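Local coordinates for protein geranyl diphosphate synthase small subunit (Antirrhinum majus, PDB 3QKC) that probably serves as the non-catalytic partner of a heterodimeric prenyltransferase, steering its large subunit toward geranyl diphosphate, the C10 precursor of monoterpenes, at residues T47-C57 against L183-L194; L166-C176 against K221-R229. All coordinates share one frame; numbering follows the deposited sequence.

Contact 1 of 2, residues T47-C57 against L183-L194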
ATOM      1  N   THR A  47     -12.387 -13.843  -2.584  1.00 37.27           N
ATOM      2  CA  THR A  47     -13.081 -13.106  -3.630  1.00 35.86           C
ATOM      3  C   THR A  47     -12.756 -13.747  -4.955  1.00 35.30           C
ATOM      4  O   THR A  47     -11.603 -14.119  -5.192  1.00 35.06           O
ATOM      5  CB  THR A  47     -12.720 -11.609  -3.694  1.00 35.20           C
ATOM      6  OG1 THR A  47     -13.187 -11.078  -4.944  1.00 31.17           O
ATOM      7  CG2 THR A  47     -11.189 -11.386  -3.598  1.00 30.60           C
ATOM      8  N   SER A  48     -13.777 -13.865  -5.806  1.00 34.65           N
ATOM      9  CA  SER A  48     -13.622 -14.408  -7.154  1.00 34.56           C
ATOM     10  C   SER A  48     -12.721 -13.554  -8.061  1.00 33.46           C
ATOM     11  O   SER A  48     -12.290 -14.025  -9.119  1.00 33.75           O
ATOM     12  CB  SER A  48     -14.990 -14.601  -7.807  1.00 35.66           C
ATOM     13  OG  SER A  48     -15.704 -13.385  -7.847  1.00 35.06           O
ATOM     14  N   ALA A  49     -12.452 -12.312  -7.639  1.00 32.13           N
ATOM     15  CA  ALA A  49     -11.491 -11.411  -8.312  1.00 31.66           C
ATOM     16  C   ALA A  49     -10.092 -12.000  -8.399  1.00 31.37           C
ATOM     17  O   ALA A  49      -9.409 -11.801  -9.388  1.00 32.55           O
ATOM     18  CB  ALA A  49     -11.448 -10.019  -7.627  1.00 30.21           C
ATOM     19  N   SER A  50      -9.680 -12.733  -7.368  1.00 30.95           N
ATOM     20  CA  SER A  50      -8.398 -13.453  -7.371  1.00 30.67           C
ATOM     21  C   SER A  50      -8.314 -14.560  -8.412  1.00 31.92           C
ATOM     22  O   SER A  50      -7.293 -14.694  -9.098  1.00 32.86           O
ATOM     23  CB  SER A  50      -8.093 -14.032  -5.988  1.00 29.92           C
ATOM     24  OG  SER A  50      -8.099 -13.013  -5.033  1.00 31.49           O
ATOM     25  N   ALA A  51      -9.357 -15.372  -8.526  1.00 32.50           N
ATOM     26  CA  ALA A  51      -9.351 -16.412  -9.568  1.00 33.75           C
ATOM     27  C   ALA A  51      -9.445 -15.806 -10.966  1.00 34.58           C
ATOM     28  O   ALA A  51      -8.851 -16.331 -11.905  1.00 35.47           O
ATOM     29  CB  ALA A  51     -10.460 -17.423  -9.352  1.00 34.03           C
ATOM     30  N   LEU A  52     -10.198 -14.711 -11.121  1.00 34.73           N
ATOM     31  CA  LEU A  52     -10.290 -14.064 -12.437  1.00 35.31           C
ATOM     32  C   LEU A  52      -8.902 -13.619 -12.935  1.00 36.02           C
ATOM     33  O   LEU A  52      -8.587 -13.740 -14.121  1.00 36.66           O
ATOM     34  CB  LEU A  52     -11.263 -12.887 -12.414  1.00 34.97           C
ATOM     35  CG  LEU A  52     -11.492 -12.082 -13.695  1.00 39.11           C
ATOM     36  CD1 LEU A  52     -11.902 -12.997 -14.863  1.00 36.82           C
ATOM     37  CD2 LEU A  52     -12.520 -10.964 -13.485  1.00 35.54           C
ATOM     38  N   CYS A  53      -8.081 -13.109 -12.020  1.00 35.84           N
ATOM     39  CA  CYS A  53      -6.714 -12.738 -12.357  1.00 36.35           C
ATOM     40  C   CYS A  53      -5.961 -13.860 -13.036  1.00 37.50           C
ATOM     41  O   CYS A  53      -5.403 -13.663 -14.110  1.00 38.72           O
ATOM     42  CB  CYS A  53      -5.947 -12.294 -11.121  1.00 35.94           C
ATOM     43  SG  CYS A  53      -4.292 -11.705 -11.570  1.00 34.61           S
ATOM     44  N   VAL A  54      -5.962 -15.042 -12.426  1.00 37.41           N
ATOM     45  CA  VAL A  54      -5.280 -16.191 -13.017  1.00 38.46           C
ATOM     46  C   VAL A  54      -5.907 -16.608 -14.357  1.00 39.93           C
ATOM     47  O   VAL A  54      -5.184 -16.855 -15.348  1.00 40.88           O
ATOM     48  CB  VAL A  54      -5.201 -17.384 -12.052  1.00 38.42           C
ATOM     49  CG1 VAL A  54      -4.571 -18.600 -12.739  1.00 36.11           C
ATOM     50  CG2 VAL A  54      -4.382 -17.012 -10.802  1.00 33.98           C
ATOM     51  N   ALA A  55      -7.241 -16.657 -14.385  1.00 39.54           N
ATOM     52  CA  ALA A  55      -7.974 -17.125 -15.556  1.00 40.69           C
ATOM     53  C   ALA A  55      -7.818 -16.181 -16.739  1.00 41.58           C
ATOM     54  O   ALA A  55      -7.771 -16.631 -17.893  1.00 43.29           O
ATOM     55  CB  ALA A  55      -9.430 -17.321 -15.230  1.00 40.46           C
ATOM     56  N   ALA A  56      -7.734 -14.882 -16.447  1.00 40.54           N
ATOM     57  CA  ALA A  56      -7.536 -13.867 -17.479  1.00 41.02           C
ATOM     58  C   ALA A  56      -6.163 -14.035 -18.119  1.00 42.55           C
ATOM     59  O   ALA A  56      -6.027 -13.931 -19.335  1.00 44.00           O
ATOM     60  CB  ALA A  56      -7.707 -12.451 -16.907  1.00 39.18           C
ATOM     61  N   CYS A  57      -5.164 -14.324 -17.285  1.00 42.77           N
ATOM     62  CA  CYS A  57      -3.792 -14.571 -17.723  1.00 44.50           C
ATOM     63  C   CYS A  57      -3.685 -15.792 -18.630  1.00 46.68           C
ATOM     64  O   CYS A  57      -3.006 -15.750 -19.654  1.00 48.33           O
ATOM     65  CB  CYS A  57      -2.863 -14.723 -16.516  1.00 43.67           C
ATOM     66  SG  CYS A  57      -1.125 -14.874 -16.956  1.00 48.20           S
ATOM     67  N   LEU A 183     -12.167  -4.287  -7.909  1.00 34.22           N
ATOM     68  CA  LEU A 183     -11.316  -5.444  -7.574  1.00 34.33           C
ATOM     69  C   LEU A 183     -11.249  -6.459  -8.715  1.00 33.70           C
ATOM     70  O   LEU A 183     -10.162  -6.900  -9.077  1.00 33.71           O
ATOM     71  CB  LEU A 183     -11.738  -6.090  -6.260  1.00 35.58           C
ATOM     72  CG  LEU A 183     -10.710  -6.778  -5.353  1.00 37.55           C
ATOM     73  CD1 LEU A 183      -9.385  -6.071  -5.278  1.00 34.82           C
ATOM     74  CD2 LEU A 183     -11.305  -6.893  -3.964  1.00 35.18           C
ATOM     75  N   HIS A 184     -12.389  -6.795  -9.320  1.00 33.19           N
ATOM     76  CA  HIS A 184     -12.377  -7.725 -10.458  1.00 32.85           C
ATOM     77  C   HIS A 184     -11.687  -7.120 -11.709  1.00 32.65           C
ATOM     78  O   HIS A 184     -10.915  -7.801 -12.400  1.00 31.64           O
ATOM     79  CB  HIS A 184     -13.795  -8.184 -10.781  1.00 33.72           C
ATOM     80  CG  HIS A 184     -14.354  -9.175  -9.803  1.00 33.85           C
ATOM     81  ND1 HIS A 184     -14.679  -8.844  -8.503  1.00 33.23           N
ATOM     82  CD2 HIS A 184     -14.664 -10.489  -9.947  1.00 34.03           C
ATOM     83  CE1 HIS A 184     -15.160  -9.914  -7.891  1.00 33.64           C
ATOM     84  NE2 HIS A 184     -15.171 -10.920  -8.747  1.00 33.94           N
ATOM     85  N   ALA A 185     -11.973  -5.844 -11.977  1.00 33.05           N
ATOM     86  CA  ALA A 185     -11.368  -5.125 -13.091  1.00 34.40           C
ATOM     87  C   ALA A 185      -9.836  -5.206 -13.017  1.00 34.68           C
ATOM     88  O   ALA A 185      -9.176  -5.577 -13.987  1.00 35.36           O
ATOM     89  CB  ALA A 185     -11.844  -3.668 -13.101  1.00 34.99           C
ATOM     90  N   CYS A 186      -9.297  -4.906 -11.840  1.00 34.27           N
ATOM     91  CA  CYS A 186      -7.872  -4.983 -11.561  1.00 34.13           C
ATOM     92  C   CYS A 186      -7.325  -6.396 -11.721  1.00 34.38           C
ATOM     93  O   CYS A 186      -6.273  -6.611 -12.353  1.00 35.21           O
ATOM     94  CB  CYS A 186      -7.608  -4.478 -10.149  1.00 33.17           C
ATOM     95  SG  CYS A 186      -5.940  -4.818  -9.555  1.00 43.45           S
ATOM     96  N   GLY A 187      -8.010  -7.357 -11.121  1.00 33.72           N
ATOM     97  CA  GLY A 187      -7.647  -8.754 -11.303  1.00 34.09           C
ATOM     98  C   GLY A 187      -7.531  -9.125 -12.773  1.00 34.83           C
ATOM     99  O   GLY A 187      -6.524  -9.684 -13.203  1.00 34.66           O
ATOM    100  N   ALA A 188      -8.571  -8.808 -13.542  1.00 35.52           N
ATOM    101  CA  ALA A 188      -8.616  -9.173 -14.952  1.00 36.04           C
ATOM    102  C   ALA A 188      -7.520  -8.443 -15.717  1.00 37.49           C
ATOM    103  O   ALA A 188      -6.816  -9.047 -16.527  1.00 38.71           O
ATOM    104  CB  ALA A 188      -9.965  -8.859 -15.521  1.00 36.00           C
ATOM    105  N   ALA A 189      -7.352  -7.152 -15.438  1.00 37.59           N
ATOM    106  CA  ALA A 189      -6.350  -6.349 -16.141  1.00 38.66           C
ATOM    107  C   ALA A 189      -4.923  -6.818 -15.845  1.00 38.70           C
ATOM    108  O   ALA A 189      -4.089  -6.852 -16.759  1.00 40.16           O
ATOM    109  CB  ALA A 189      -6.518  -4.869 -15.831  1.00 38.57           C
ATOM    110  N   CYS A 190      -4.647  -7.177 -14.589  1.00 37.00           N
ATOM    111  CA  CYS A 190      -3.346  -7.760 -14.199  1.00 37.18           C
ATOM    112  C   CYS A 190      -3.086  -9.074 -14.920  1.00 37.80           C
ATOM    113  O   CYS A 190      -2.018  -9.284 -15.480  1.00 38.46           O
ATOM    114  CB  CYS A 190      -3.283  -8.016 -12.698  1.00 36.33           C
ATOM    115  SG  CYS A 190      -2.966  -6.569 -11.693  1.00 36.99           S
ATOM    116  N   GLY A 191      -4.065  -9.969 -14.885  1.00 37.72           N
ATOM    117  CA  GLY A 191      -3.987 -11.206 -15.651  1.00 38.43           C
ATOM    118  C   GLY A 191      -3.541 -10.949 -17.078  1.00 39.64           C
ATOM    119  O   GLY A 191      -2.566 -11.542 -17.559  1.00 40.45           O
ATOM    120  N   ALA A 192      -4.240 -10.033 -17.740  1.00 39.65           N
ATOM    121  CA  ALA A 192      -3.985  -9.726 -19.135  1.00 40.88           C
ATOM    122  C   ALA A 192      -2.601  -9.107 -19.337  1.00 41.49           C
ATOM    123  O   ALA A 192      -1.876  -9.488 -20.255  1.00 43.06           O
ATOM    124  CB  ALA A 192      -5.103  -8.820 -19.692  1.00 40.97           C
ATOM    125  N   ILE A 193      -2.224  -8.174 -18.459  1.00 40.07           N
ATOM    126  CA  ILE A 193      -0.931  -7.508 -18.548  1.00 40.29           C
ATOM    127  C   ILE A 193       0.173  -8.538 -18.411  1.00 40.74           C
ATOM    128  O   ILE A 193       1.110  -8.573 -19.222  1.00 41.69           O
ATOM    129  CB  ILE A 193      -0.751  -6.391 -17.482  1.00 39.06           C
ATOM    130  CG1 ILE A 193      -1.564  -5.143 -17.861  1.00 35.91           C
ATOM    131  CG2 ILE A 193       0.729  -6.007 -17.339  1.00 36.31           C
ATOM    132  CD1 ILE A 193      -1.895  -4.230 -16.660  1.00 37.86           C
ATOM    133  N   LEU A 194       0.042  -9.390 -17.401  1.00 39.99           N
ATOM    134  CA  LEU A 194       1.061 -10.398 -17.121  1.00 41.03           C
ATOM    135  C   LEU A 194       1.030 -11.473 -18.180  1.00 43.68           C
ATOM    136  O   LEU A 194       2.044 -12.099 -18.467  1.00 44.93           O
ATOM    137  CB  LEU A 194       0.898 -10.968 -15.703  1.00 38.75           C
ATOM    138  CG  LEU A 194       1.114  -9.843 -14.667  1.00 40.88           C
ATOM    139  CD1 LEU A 194       0.477 -10.149 -13.296  1.00 36.11           C
ATOM    140  CD2 LEU A 194       2.606  -9.509 -14.522  1.00 38.46           C
TER
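Ser48 OG is hydrogen-bonded to His184 NE2 at 2.7 Å, in the plane of the imidazole at its edge; Gln216 adds a weak bond to the same hydroxyl. At the other ring nitrogen, ND1 bonds to Glu180 O one turn back in the same helix; hydrogen bonds at both nitrogens therefore hold the ring against turning. The methyl of Ala49 lies over one face of the ring, nearly above its centre, its CB 3.6 Å from the centroid of the His184 ring in a CH-pi contact. With an alanine at His184, Ser48 would probably lose its ring partner and a gap would be likely to open beside the Ala49 methyl. Thr47 N-caps helix 48-59, OG1 accepting from Ala49 N at 3.1 Å.

Further along, small residues let the backbones close to 6.9 Å between segment axes, crossing at -27°. Gly187 and Gly191 face the partner helix where a CB would clash, and CA-H...O contacts run from Cys53 CA to Gly187 O (3.2 Å) and from Cys57 CA to Gly191 O (3.3 Å). Leu52 CD2 rests on Ala188 CB. This near-parallel, glycine-mediated pair is buried in the all-helical fold, with helices 5-24 and 68-85 packing against 48-57 and helix 134-148 against 183-194.

Contact 2 of 2, residues L166-C176 against K221-R229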
ATOM      1  N   LEU A 166     -31.861  -0.213   1.508  1.00 85.44           N
ATOM      2  CA  LEU A 166     -32.323  -0.630   0.170  1.00 85.28           C
ATOM      3  C   LEU A 166     -33.033   0.498  -0.619  1.00 86.51           C
ATOM      4  O   LEU A 166     -33.766   0.240  -1.583  1.00 87.86           O
ATOM      5  CB  LEU A 166     -33.192  -1.912   0.286  1.00 86.64           C
ATOM      6  CG  LEU A 166     -34.472  -2.219  -0.521  1.00 89.36           C
ATOM      7  CD1 LEU A 166     -34.159  -2.743  -1.930  1.00 87.75           C
ATOM      8  CD2 LEU A 166     -35.372  -3.206   0.229  1.00 90.57           C
ATOM      9  N   ASN A 167     -32.802   1.747  -0.213  1.00 85.87           N
ATOM     10  CA  ASN A 167     -33.488   2.886  -0.826  1.00 86.96           C
ATOM     11  C   ASN A 167     -32.764   3.424  -2.064  1.00 84.32           C
ATOM     12  O   ASN A 167     -33.272   3.289  -3.185  1.00 85.16           O
ATOM     13  CB  ASN A 167     -33.735   4.002   0.203  1.00 89.01           C
ATOM     14  CG  ASN A 167     -34.559   3.521   1.395  1.00 91.12           C
ATOM     15  OD1 ASN A 167     -35.768   3.255   1.272  1.00 93.14           O
ATOM     16  ND2 ASN A 167     -33.901   3.416   2.563  1.00 89.49           N
ATOM     17  N   ASP A 168     -31.584   4.015  -1.862  1.00 80.76           N
ATOM     18  CA  ASP A 168     -30.830   4.621  -2.958  1.00 78.40           C
ATOM     19  C   ASP A 168     -30.070   3.550  -3.748  1.00 74.69           C
ATOM     20  O   ASP A 168     -28.916   3.227  -3.437  1.00 72.15           O
ATOM     21  CB  ASP A 168     -29.885   5.715  -2.435  1.00 77.83           C
ATOM     22  CG  ASP A 168     -29.446   6.695  -3.525  1.00 77.98           C
ATOM     23  OD1 ASP A 168     -29.694   6.433  -4.719  1.00 78.59           O
ATOM     24  OD2 ASP A 168     -28.841   7.736  -3.191  1.00 78.24           O
ATOM     25  N   LEU A 169     -30.736   3.013  -4.771  1.00 74.19           N
ATOM     26  CA  LEU A 169     -30.199   1.939  -5.616  1.00 71.12           C
ATOM     27  C   LEU A 169     -28.961   2.315  -6.443  1.00 68.35           C
ATOM     28  O   LEU A 169     -28.064   1.493  -6.608  1.00 65.94           O
ATOM     29  CB  LEU A 169     -31.300   1.368  -6.533  1.00 72.57           C
ATOM     30  CG  LEU A 169     -32.053   0.078  -6.155  1.00 73.33           C
ATOM     31  CD1 LEU A 169     -32.679   0.121  -4.763  1.00 73.92           C
ATOM     32  CD2 LEU A 169     -33.108  -0.273  -7.216  1.00 74.95           C
ATOM     33  N   GLU A 170     -28.924   3.541  -6.969  1.00 68.74           N
ATOM     34  CA  GLU A 170     -27.786   4.007  -7.776  1.00 66.66           C
ATOM     35  C   GLU A 170     -26.530   4.181  -6.934  1.00 63.25           C
ATOM     36  O   GLU A 170     -25.426   3.916  -7.404  1.00 61.61           O
ATOM     37  CB  GLU A 170     -28.105   5.322  -8.496  1.00 69.23           C
ATOM     38  CG  GLU A 170     -29.032   5.184  -9.701  1.00 72.62           C
ATOM     39  CD  GLU A 170     -30.498   5.444  -9.371  1.00 74.17           C
ATOM     40  OE1 GLU A 170     -30.828   5.709  -8.188  1.00 75.78           O
ATOM     41  OE2 GLU A 170     -31.326   5.392 -10.306  1.00 77.45           O
ATOM     42  N   LEU A 171     -26.719   4.638  -5.696  1.00 62.37           N
ATOM     43  CA  LEU A 171     -25.649   4.796  -4.728  1.00 59.56           C
ATOM     44  C   LEU A 171     -25.128   3.428  -4.298  1.00 56.93           C
ATOM     45  O   LEU A 171     -23.929   3.263  -4.110  1.00 54.47           O
ATOM     46  CB  LEU A 171     -26.120   5.595  -3.504  1.00 60.62           C
ATOM     47  CG  LEU A 171     -25.289   5.558  -2.208  1.00 58.99           C
ATOM     48  CD1 LEU A 171     -23.911   6.163  -2.407  1.00 57.68           C
ATOM     49  CD2 LEU A 171     -25.998   6.233  -1.027  1.00 60.89           C
ATOM     50  N   ILE A 172     -26.040   2.463  -4.142  1.00 57.24           N
ATOM     51  CA  ILE A 172     -25.672   1.085  -3.799  1.00 55.10           C
ATOM     52  C   ILE A 172     -24.877   0.447  -4.936  1.00 53.64           C
ATOM     53  O   ILE A 172     -23.784  -0.098  -4.704  1.00 51.87           O
ATOM     54  CB  ILE A 172     -26.896   0.226  -3.424  1.00 56.12           C
ATOM     55  CG1 ILE A 172     -27.462   0.675  -2.075  1.00 56.25           C
ATOM     56  CG2 ILE A 172     -26.529  -1.262  -3.370  1.00 53.61           C
ATOM     57  CD1 ILE A 172     -28.857   0.145  -1.775  1.00 59.33           C
ATOM     58  N   GLU A 173     -25.413   0.532  -6.156  1.00 54.48           N
ATOM     59  CA  GLU A 173     -24.697   0.056  -7.335  1.00 53.60           C
ATOM     60  C   GLU A 173     -23.315   0.690  -7.442  1.00 51.34           C
ATOM     61  O   GLU A 173     -22.340  -0.014  -7.679  1.00 49.84           O
ATOM     62  CB  GLU A 173     -25.488   0.309  -8.625  1.00 56.30           C
ATOM     63  CG  GLU A 173     -24.840  -0.335  -9.857  1.00 58.59           C
ATOM     64  CD  GLU A 173     -25.677  -0.239 -11.121  1.00 57.61           C
ATOM     65  OE1 GLU A 173     -26.847   0.208 -11.059  1.00 62.60           O
ATOM     66  OE2 GLU A 173     -25.154  -0.625 -12.193  1.00 60.26           O
ATOM     67  N   TYR A 174     -23.235   2.011  -7.262  1.00 51.24           N
ATOM     68  CA  TYR A 174     -21.964   2.729  -7.343  1.00 49.03           C
ATOM     69  C   TYR A 174     -20.931   2.159  -6.372  1.00 46.42           C
ATOM     70  O   TYR A 174     -19.763   2.015  -6.725  1.00 45.08           O
ATOM     71  CB  TYR A 174     -22.127   4.232  -7.081  1.00 49.77           C
ATOM     72  CG  TYR A 174     -20.826   5.014  -7.210  1.00 49.61           C
ATOM     73  CD1 TYR A 174     -20.191   5.138  -8.444  1.00 48.89           C
ATOM     74  CD2 TYR A 174     -20.220   5.607  -6.097  1.00 48.33           C
ATOM     75  CE1 TYR A 174     -18.997   5.840  -8.580  1.00 49.08           C
ATOM     76  CE2 TYR A 174     -19.021   6.314  -6.226  1.00 48.45           C
ATOM     77  CZ  TYR A 174     -18.416   6.422  -7.477  1.00 47.75           C
ATOM     78  OH  TYR A 174     -17.234   7.126  -7.631  1.00 48.18           O
ATOM     79  N   VAL A 175     -21.371   1.875  -5.150  1.00 45.55           N
ATOM     80  CA  VAL A 175     -20.514   1.277  -4.137  1.00 43.42           C
ATOM     81  C   VAL A 175     -20.014  -0.106  -4.585  1.00 41.82           C
ATOM     82  O   VAL A 175     -18.831  -0.417  -4.407  1.00 40.92           O
ATOM     83  CB  VAL A 175     -21.217   1.252  -2.752  1.00 44.16           C
ATOM     84  CG1 VAL A 175     -20.516   0.292  -1.789  1.00 40.54           C
ATOM     85  CG2 VAL A 175     -21.284   2.669  -2.163  1.00 42.94           C
ATOM     86  N   CYS A 176     -20.897  -0.908  -5.194  1.00 41.39           N
ATOM     87  CA  CYS A 176     -20.537  -2.233  -5.708  1.00 39.48           C
ATOM     88  C   CYS A 176     -19.528  -2.174  -6.844  1.00 38.57           C
ATOM     89  O   CYS A 176     -18.583  -2.968  -6.902  1.00 36.91           O
ATOM     90  CB  CYS A 176     -21.776  -2.996  -6.157  1.00 40.55           C
ATOM     91  SG  CYS A 176     -22.799  -3.553  -4.784  1.00 43.98           S
ATOM     92  N   LYS A 221     -25.506  -7.867  -1.769  1.00 68.44           N
ATOM     93  CA  LYS A 221     -26.556  -7.065  -1.143  1.00 71.65           C
ATOM     94  C   LYS A 221     -27.835  -7.885  -1.038  1.00 74.83           C
ATOM     95  O   LYS A 221     -28.532  -7.845  -0.019  1.00 76.48           O
ATOM     96  CB  LYS A 221     -26.809  -5.781  -1.944  1.00 72.27           C
ATOM     97  CG  LYS A 221     -26.299  -4.494  -1.281  1.00 72.09           C
ATOM     98  CD  LYS A 221     -24.775  -4.443  -1.144  1.00 69.79           C
ATOM     99  CE  LYS A 221     -24.363  -3.253  -0.296  1.00 69.85           C
ATOM    100  NZ  LYS A 221     -22.891  -3.102  -0.204  1.00 67.86           N
ATOM    101  N   ASN A 222     -28.127  -8.616  -2.114  1.00 76.11           N
ATOM    102  CA  ASN A 222     -29.244  -9.563  -2.208  1.00 78.75           C
ATOM    103  C   ASN A 222     -30.642  -8.961  -2.016  1.00 81.92           C
ATOM    104  O   ASN A 222     -31.602  -9.682  -1.715  1.00 83.63           O
ATOM    105  CB  ASN A 222     -29.024 -10.764  -1.270  1.00 78.74           C
ATOM    106  CG  ASN A 222     -29.528 -12.072  -1.864  1.00 80.43           C
ATOM    107  OD1 ASN A 222     -30.536 -12.620  -1.417  1.00 81.45           O
ATOM    108  ND2 ASN A 222     -28.827 -12.574  -2.882  1.00 78.32           N
ATOM    109  N   ARG A 223     -30.762  -7.648  -2.209  1.00 82.88           N
ATOM    110  CA  ARG A 223     -32.047  -6.958  -2.018  1.00 85.76           C
ATOM    111  C   ARG A 223     -32.994  -6.971  -3.227  1.00 87.13           C
ATOM    112  O   ARG A 223     -34.048  -6.317  -3.211  1.00 89.33           O
ATOM    113  CB  ARG A 223     -31.837  -5.537  -1.486  1.00 86.44           C
ATOM    114  CG  ARG A 223     -32.224  -5.388  -0.022  1.00 88.67           C
ATOM    115  CD  ARG A 223     -31.168  -5.946   0.945  1.00 85.86           C
ATOM    116  NE  ARG A 223     -31.776  -6.762   2.002  1.00 88.26           N
ATOM    117  CZ  ARG A 223     -32.536  -6.296   2.996  1.00 89.35           C
ATOM    118  NH1 ARG A 223     -32.805  -4.998   3.098  1.00 91.17           N
ATOM    119  NH2 ARG A 223     -33.036  -7.139   3.893  1.00 91.63           N
ATOM    120  N   SER A 224     -32.611  -7.721  -4.262  1.00 85.80           N
ATOM    121  CA  SER A 224     -33.477  -8.027  -5.416  1.00 86.92           C
ATOM    122  C   SER A 224     -33.935  -6.842  -6.284  1.00 87.50           C
ATOM    123  O   SER A 224     -34.380  -7.052  -7.412  1.00 88.69           O
ATOM    124  CB  SER A 224     -34.682  -8.897  -5.000  1.00 89.31           C
ATOM    125  OG  SER A 224     -34.351 -10.281  -4.994  1.00 89.81           O
ATOM    126  N   GLY A 225     -33.831  -5.612  -5.779  1.00 86.61           N
ATOM    127  CA  GLY A 225     -34.179  -4.429  -6.576  1.00 86.89           C
ATOM    128  C   GLY A 225     -33.342  -4.296  -7.845  1.00 84.58           C
ATOM    129  O   GLY A 225     -33.492  -3.326  -8.600  1.00 85.62           O
ATOM    130  N   PHE A 226     -32.498  -5.301  -8.093  1.00 81.48           N
ATOM    131  CA  PHE A 226     -31.418  -5.222  -9.075  1.00 78.68           C
ATOM    132  C   PHE A 226     -31.472  -6.208 -10.249  1.00 78.04           C
ATOM    133  O   PHE A 226     -30.651  -6.101 -11.163  1.00 76.98           O
ATOM    134  CB  PHE A 226     -30.069  -5.381  -8.361  1.00 75.59           C
ATOM    135  CG  PHE A 226     -29.745  -4.264  -7.408  1.00 74.83           C
ATOM    136  CD1 PHE A 226     -29.706  -4.492  -6.035  1.00 74.80           C
ATOM    137  CD2 PHE A 226     -29.474  -2.981  -7.885  1.00 75.52           C
ATOM    138  CE1 PHE A 226     -29.404  -3.461  -5.149  1.00 74.22           C
ATOM    139  CE2 PHE A 226     -29.170  -1.950  -7.013  1.00 74.96           C
ATOM    140  CZ  PHE A 226     -29.137  -2.188  -5.640  1.00 74.87           C
ATOM    141  N   GLU A 227     -32.413  -7.155 -10.234  1.00 78.68           N
ATOM    142  CA  GLU A 227     -32.459  -8.219 -11.255  1.00 78.09           C
ATOM    143  C   GLU A 227     -32.219  -7.733 -12.691  1.00 77.37           C
ATOM    144  O   GLU A 227     -31.443  -8.344 -13.433  1.00 76.11           O
ATOM    145  CB  GLU A 227     -33.759  -9.032 -11.181  1.00 80.66           C
ATOM    146  CG  GLU A 227     -33.640 -10.321 -10.373  1.00 81.47           C
ATOM    147  CD  GLU A 227     -34.460 -11.478 -10.950  1.00 81.59           C
ATOM    148  OE1 GLU A 227     -35.660 -11.291 -11.261  1.00 85.59           O
ATOM    149  OE2 GLU A 227     -33.902 -12.591 -11.082  1.00 82.06           O
ATOM    150  N   GLY A 228     -32.878  -6.634 -13.062  1.00 78.11           N
ATOM    151  CA  GLY A 228     -32.747  -6.050 -14.401  1.00 77.87           C
ATOM    152  C   GLY A 228     -31.362  -5.498 -14.697  1.00 74.79           C
ATOM    153  O   GLY A 228     -30.832  -5.671 -15.802  1.00 74.40           O
ATOM    154  N   ARG A 229     -30.775  -4.829 -13.706  1.00 72.50           N
ATOM    155  CA  ARG A 229     -29.414  -4.312 -13.826  1.00 69.42           C
ATOM    156  C   ARG A 229     -28.401  -5.462 -13.944  1.00 66.78           C
ATOM    157  O   ARG A 229     -27.449  -5.382 -14.724  1.00 65.87           O
ATOM    158  CB  ARG A 229     -29.069  -3.412 -12.631  1.00 68.03           C
ATOM    159  CG  ARG A 229     -28.203  -2.186 -12.946  1.00 65.96           C
ATOM    160  CD  ARG A 229     -27.400  -2.309 -14.228  1.00 67.11           C
ATOM    161  NE  ARG A 229     -26.292  -1.366 -14.285  1.00 64.57           N
ATOM    162  CZ  ARG A 229     -25.742  -0.911 -15.408  1.00 66.61           C
ATOM    163  NH1 ARG A 229     -26.199  -1.300 -16.594  1.00 66.46           N
ATOM    164  NH2 ARG A 229     -24.732  -0.058 -15.345  1.00 64.23           N
TER
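Leu169 and Ile172 both pack on the ring of Phe226 in the apolar part of the contact. Leu169 CG comes within 3.6 Å of Phe226 CE2, the two side chains lying alongside with opposed directions, while Ile172 CG2 reaches Phe226 CZ at 3.6 Å, its side chain roughly perpendicular to that of the phenylalanine. With CG2 anti to the backbone N of Ile172, the same methyl also touches Lys221 CG at 3.9 Å. Leu166 lies against the aliphatic part of Arg223, CB to CG 3.6 Å, at the exposed end.

The charged part is a salt bridge. Glu173, its CG anti to the backbone N (chi1 -173°) and its chain extended beyond, brings OE2 to Arg229 NE, modelled at 2.5 Å, a length shorter than is usual and so doubtful, though the bond is nearly straight (171°); a weak bond from Arg229 NH2 uses the same oxygen. The carboxylate is turned 61° from the guanidinium plane. Arg229 has a second acidic partner, Glu232, at NH1.

Here the connection between helices 199-219 and 227-241 folds over the N-terminal turns of helix 169-195: a helix-connecting loop packed on a neighbouring helix, in an all-helical fold consistent with the isoprenyl diphosphate synthase family.

How the contacts relate
One long helix, 169-195, serves both contacts: contact 2 takes its N-terminal turns and contact 1 its C-terminal half. Their centres are about 24 Å apart and their nearest atoms about 7 Å, so they do not touch. They illustrate how the character of a helix contact can change with depth: the centre of contact 1 is about 8 Å from that of the chain and its glycines permit close backbone approach, whereas contact 2, about 20 Å out, joins side chains to a partly exposed connection. Along the sequence the segments alternate, 47-57, 166-176, 183-194, 221-229, which interlaces the two pairings. Neither contact involves the other subunit of the assembly.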